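PDB 2X7I: mevalonate kinase from Staphylococcus aureus, which probably catalyses the ATP-dependent phosphorylation of mevalonate to 5-phosphomevalonate as a member of the GHMP kinase family. Local coordinates for residues 253-265 and 276-289. Sequence-based numbering, arbitrary orientation.
Sequences LMKIGKENGAIAG and MLLLAKDLPTAKNI
The C-terminal part of a GHMP kinase fold supplies this contact: a beta hairpin, strands 264-267 and 276-280, with the helices that precede and follow it, 248-259 and 283-295, packed on one face. L279 marks the open end of the hairpin. I263 N gives its hydrogen to L279 O at 2.8 Å. L279 N in turn donates to A264 O at 3.1 Å. G265 and L278 follow as an antiparallel non-hydrogen-bonded pair.

A Schellman motif delivers the chain from helix to strand. Its evidence is the pair of bonds A262 N to G257 O and G261 N to K258 O, together with the positive phi of G261. The turn rests against helix 283-295. With CG2 anti to the backbone N, the T285 methyl faces the turn and lies 3.5 Å from G261 O, while I289 CG1 packs by the carbonyl oxygens of G257 and N260 and extends CD1 to A262 CB (3.6 Å). The hydroxyl of T285 is engaged by D282 OD1, the N-cap acceptor that also takes T285 N.

Helix 253-259 runs 12° from parallel to strand 276-280, with 9.5 Å between axes. L278 and M276 bridge the two: L278 CD1 meets G257 CA at 3.8 Å and L278 CD2 touches M254 CG. CG of M276 stands anti to its N (chi1 -169°), and a bend at chi3 lays CE against M254 CA.

I179 of the neighbouring strand 175-180 also touches L253, M276 and L278, continuing this apolar layer. On the other face of the hairpin, A264 and L279 meet N234 and F233 of helix 226-243, so the sheet lies between helices.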
# COMPACT_ATOMS: atom_id res chain seq x y z
N LEU A 253 -8.68 -19.54 4.20
CA LEU A 253 -7.51 -18.85 4.72
C LEU A 253 -7.91 -17.90 5.86
O LEU A 253 -7.22 -17.81 6.87
CB LEU A 253 -6.79 -18.08 3.61
CG LEU A 253 -5.32 -17.71 3.85
CD1 LEU A 253 -4.48 -18.95 4.11
CD2 LEU A 253 -4.78 -16.94 2.65
N MET A 254 -9.03 -17.20 5.70
CA MET A 254 -9.54 -16.36 6.77
C MET A 254 -10.01 -17.20 7.97
O MET A 254 -9.77 -16.84 9.12
CB MET A 254 -10.68 -15.47 6.27
CG MET A 254 -11.01 -14.32 7.20
SD MET A 254 -12.43 -13.37 6.66
CE MET A 254 -11.71 -12.46 5.29
N LYS A 255 -10.65 -18.33 7.68
CA LYS A 255 -11.05 -19.29 8.71
C LYS A 255 -9.86 -19.72 9.56
O LYS A 255 -9.96 -19.80 10.78
CB LYS A 255 -11.70 -20.51 8.06
CG LYS A 255 -12.17 -21.61 9.01
CD LYS A 255 -12.21 -22.96 8.30
CE LYS A 255 -12.90 -24.03 9.12
NZ LYS A 255 -14.34 -23.73 9.32
N ILE A 256 -8.73 -20.00 8.91
CA ILE A 256 -7.49 -20.37 9.61
C ILE A 256 -6.92 -19.21 10.45
O ILE A 256 -6.42 -19.43 11.55
CB ILE A 256 -6.42 -20.90 8.62
CG1 ILE A 256 -6.77 -22.33 8.20
CG2 ILE A 256 -5.02 -20.87 9.23
CD1 ILE A 256 -5.87 -22.90 7.14
N GLY A 257 -7.01 -17.99 9.93
CA GLY A 257 -6.59 -16.80 10.68
C GLY A 257 -7.41 -16.58 11.94
O GLY A 257 -6.87 -16.23 12.99
N LYS A 258 -8.72 -16.79 11.85
CA LYS A 258 -9.62 -16.61 12.99
C LYS A 258 -9.48 -17.73 14.02
O LYS A 258 -9.39 -17.46 15.22
CB LYS A 258 -11.07 -16.51 12.51
CG LYS A 258 -11.37 -15.22 11.78
CD LYS A 258 -12.84 -15.09 11.44
CE LYS A 258 -13.10 -13.83 10.64
NZ LYS A 258 -14.42 -13.86 9.97
N GLU A 259 -9.45 -18.98 13.54
CA GLU A 259 -9.14 -20.14 14.40
C GLU A 259 -7.90 -19.90 15.25
O GLU A 259 -7.77 -20.46 16.34
CB GLU A 259 -8.93 -21.41 13.57
CG GLU A 259 -10.21 -22.12 13.14
CD GLU A 259 -9.94 -23.41 12.37
OE1 GLU A 259 -10.88 -24.23 12.22
OE2 GLU A 259 -8.79 -23.63 11.91
N ASN A 260 -6.99 -19.07 14.75
CA ASN A 260 -5.74 -18.75 15.43
C ASN A 260 -5.69 -17.34 16.08
O ASN A 260 -4.61 -16.80 16.33
CB ASN A 260 -4.57 -18.96 14.47
CG ASN A 260 -4.32 -20.44 14.18
OD1 ASN A 260 -3.37 -21.03 14.70
ND2 ASN A 260 -5.17 -21.05 13.37
N GLY A 261 -6.87 -16.77 16.35
CA GLY A 261 -6.97 -15.56 17.17
C GLY A 261 -7.32 -14.25 16.50
O GLY A 261 -7.42 -13.23 17.18
N ALA A 262 -7.49 -14.25 15.17
CA ALA A 262 -7.94 -13.05 14.46
C ALA A 262 -9.39 -12.77 14.83
O ALA A 262 -10.24 -13.64 14.67
CB ALA A 262 -7.80 -13.21 12.95
N ILE A 263 -9.67 -11.57 15.33
CA ILE A 263 -11.02 -11.19 15.77
C ILE A 263 -11.85 -10.62 14.65
O ILE A 263 -13.05 -10.40 14.82
CB ILE A 263 -11.00 -10.16 16.95
CG1 ILE A 263 -10.40 -8.81 16.54
CG2 ILE A 263 -10.25 -10.73 18.14
CD1 ILE A 263 -10.46 -7.77 17.64
N ALA A 264 -11.23 -10.38 13.50
CA ALA A 264 -11.92 -9.82 12.34
C ALA A 264 -11.12 -10.08 11.07
O ALA A 264 -9.92 -10.31 11.12
CB ALA A 264 -12.16 -8.32 12.53
N GLY A 265 -11.81 -10.02 9.93
CA GLY A 265 -11.20 -10.25 8.63
C GLY A 265 -12.00 -9.63 7.50
O GLY A 265 -13.23 -9.58 7.55
N MET A 276 -5.57 -9.68 2.22
CA MET A 276 -6.51 -10.06 3.27
C MET A 276 -6.00 -9.35 4.50
O MET A 276 -4.80 -9.37 4.77
CB MET A 276 -6.53 -11.57 3.49
CG MET A 276 -7.67 -12.03 4.40
SD MET A 276 -7.86 -13.83 4.51
CE MET A 276 -6.80 -14.15 5.88
N LEU A 277 -6.90 -8.69 5.22
CA LEU A 277 -6.56 -7.96 6.44
C LEU A 277 -7.21 -8.66 7.64
O LEU A 277 -8.43 -8.81 7.68
CB LEU A 277 -7.04 -6.51 6.34
CG LEU A 277 -6.75 -5.77 5.03
CD1 LEU A 277 -7.43 -4.41 4.99
CD2 LEU A 277 -5.26 -5.61 4.82
N LEU A 278 -6.40 -9.09 8.61
CA LEU A 278 -6.92 -9.72 9.84
C LEU A 278 -6.52 -8.90 11.05
O LEU A 278 -5.38 -8.45 11.15
CB LEU A 278 -6.38 -11.15 10.00
CG LEU A 278 -6.66 -12.12 8.83
CD1 LEU A 278 -5.91 -13.44 9.01
CD2 LEU A 278 -8.14 -12.36 8.69
N LEU A 279 -7.46 -8.71 11.98
CA LEU A 279 -7.23 -7.89 13.15
C LEU A 279 -6.94 -8.76 14.36
O LEU A 279 -7.66 -9.72 14.64
CB LEU A 279 -8.44 -6.98 13.41
CG LEU A 279 -8.76 -5.92 12.35
CD1 LEU A 279 -9.80 -4.95 12.88
CD2 LEU A 279 -7.51 -5.16 11.91
N ALA A 280 -5.86 -8.43 15.07
CA ALA A 280 -5.45 -9.14 16.27
C ALA A 280 -5.24 -8.13 17.37
O ALA A 280 -4.88 -6.98 17.10
CB ALA A 280 -4.17 -9.90 16.02
N LYS A 281 -5.48 -8.54 18.61
CA LYS A 281 -5.39 -7.66 19.76
C LYS A 281 -3.95 -7.36 20.18
O LYS A 281 -3.67 -6.26 20.67
CB LYS A 281 -6.15 -8.26 20.96
CG LYS A 281 -7.64 -8.46 20.71
CD LYS A 281 -8.34 -9.10 21.93
CE LYS A 281 -9.85 -8.91 21.88
NZ LYS A 281 -10.50 -9.30 23.18
N ASP A 282 -3.05 -8.33 20.00
CA ASP A 282 -1.67 -8.18 20.47
C ASP A 282 -0.67 -8.84 19.53
O ASP A 282 -1.07 -9.57 18.61
CB ASP A 282 -1.51 -8.73 21.91
CG ASP A 282 -1.81 -10.22 22.03
OD1 ASP A 282 -1.64 -10.97 21.04
OD2 ASP A 282 -2.21 -10.65 23.13
N LEU A 283 0.61 -8.58 19.75
CA LEU A 283 1.65 -9.02 18.82
C LEU A 283 1.82 -10.53 18.78
O LEU A 283 1.92 -11.10 17.69
CB LEU A 283 3.00 -8.32 19.10
CG LEU A 283 4.12 -8.59 18.09
CD1 LEU A 283 3.68 -8.18 16.68
CD2 LEU A 283 5.41 -7.87 18.50
N PRO A 284 1.84 -11.20 19.95
CA PRO A 284 1.94 -12.66 19.94
C PRO A 284 0.85 -13.36 19.12
O PRO A 284 1.16 -14.35 18.43
CB PRO A 284 1.81 -13.03 21.43
CG PRO A 284 2.37 -11.86 22.15
CD PRO A 284 1.97 -10.66 21.32
N THR A 285 -0.39 -12.88 19.19
CA THR A 285 -1.49 -13.48 18.44
C THR A 285 -1.31 -13.21 16.94
O THR A 285 -1.63 -14.07 16.11
CB THR A 285 -2.88 -12.95 18.91
OG1 THR A 285 -3.10 -13.27 20.28
CG2 THR A 285 -4.01 -13.56 18.10
N ALA A 286 -0.81 -12.03 16.59
CA ALA A 286 -0.50 -11.70 15.20
C ALA A 286 0.60 -12.60 14.66
O ALA A 286 0.55 -13.00 13.50
CB ALA A 286 -0.12 -10.23 15.06
N LYS A 287 1.59 -12.92 15.49
CA LYS A 287 2.66 -13.85 15.08
C LYS A 287 2.13 -15.27 14.90
O LYS A 287 2.59 -16.01 14.02
CB LYS A 287 3.83 -13.83 16.06
CG LYS A 287 4.65 -12.54 16.05
CD LYS A 287 5.76 -12.56 17.10
CE LYS A 287 6.66 -11.33 16.99
NZ LYS A 287 7.62 -11.25 18.14
N ASN A 288 1.16 -15.66 15.72
CA ASN A 288 0.52 -16.97 15.60
C ASN A 288 -0.32 -17.07 14.34
O ASN A 288 -0.33 -18.11 13.67
CB ASN A 288 -0.34 -17.26 16.83
CG ASN A 288 0.47 -17.39 18.11
OD1 ASN A 288 1.70 -17.38 18.08
ND2 ASN A 288 -0.23 -17.49 19.23
N ILE A 289 -1.04 -16.00 14.01
CA ILE A 289 -1.83 -15.94 12.79
C ILE A 289 -0.92 -16.07 11.57
O ILE A 289 -1.22 -16.83 10.66
CB ILE A 289 -2.63 -14.62 12.68
CG1 ILE A 289 -3.80 -14.63 13.67
CG2 ILE A 289 -3.16 -14.41 11.26
CD1 ILE A 289 -4.38 -13.26 13.95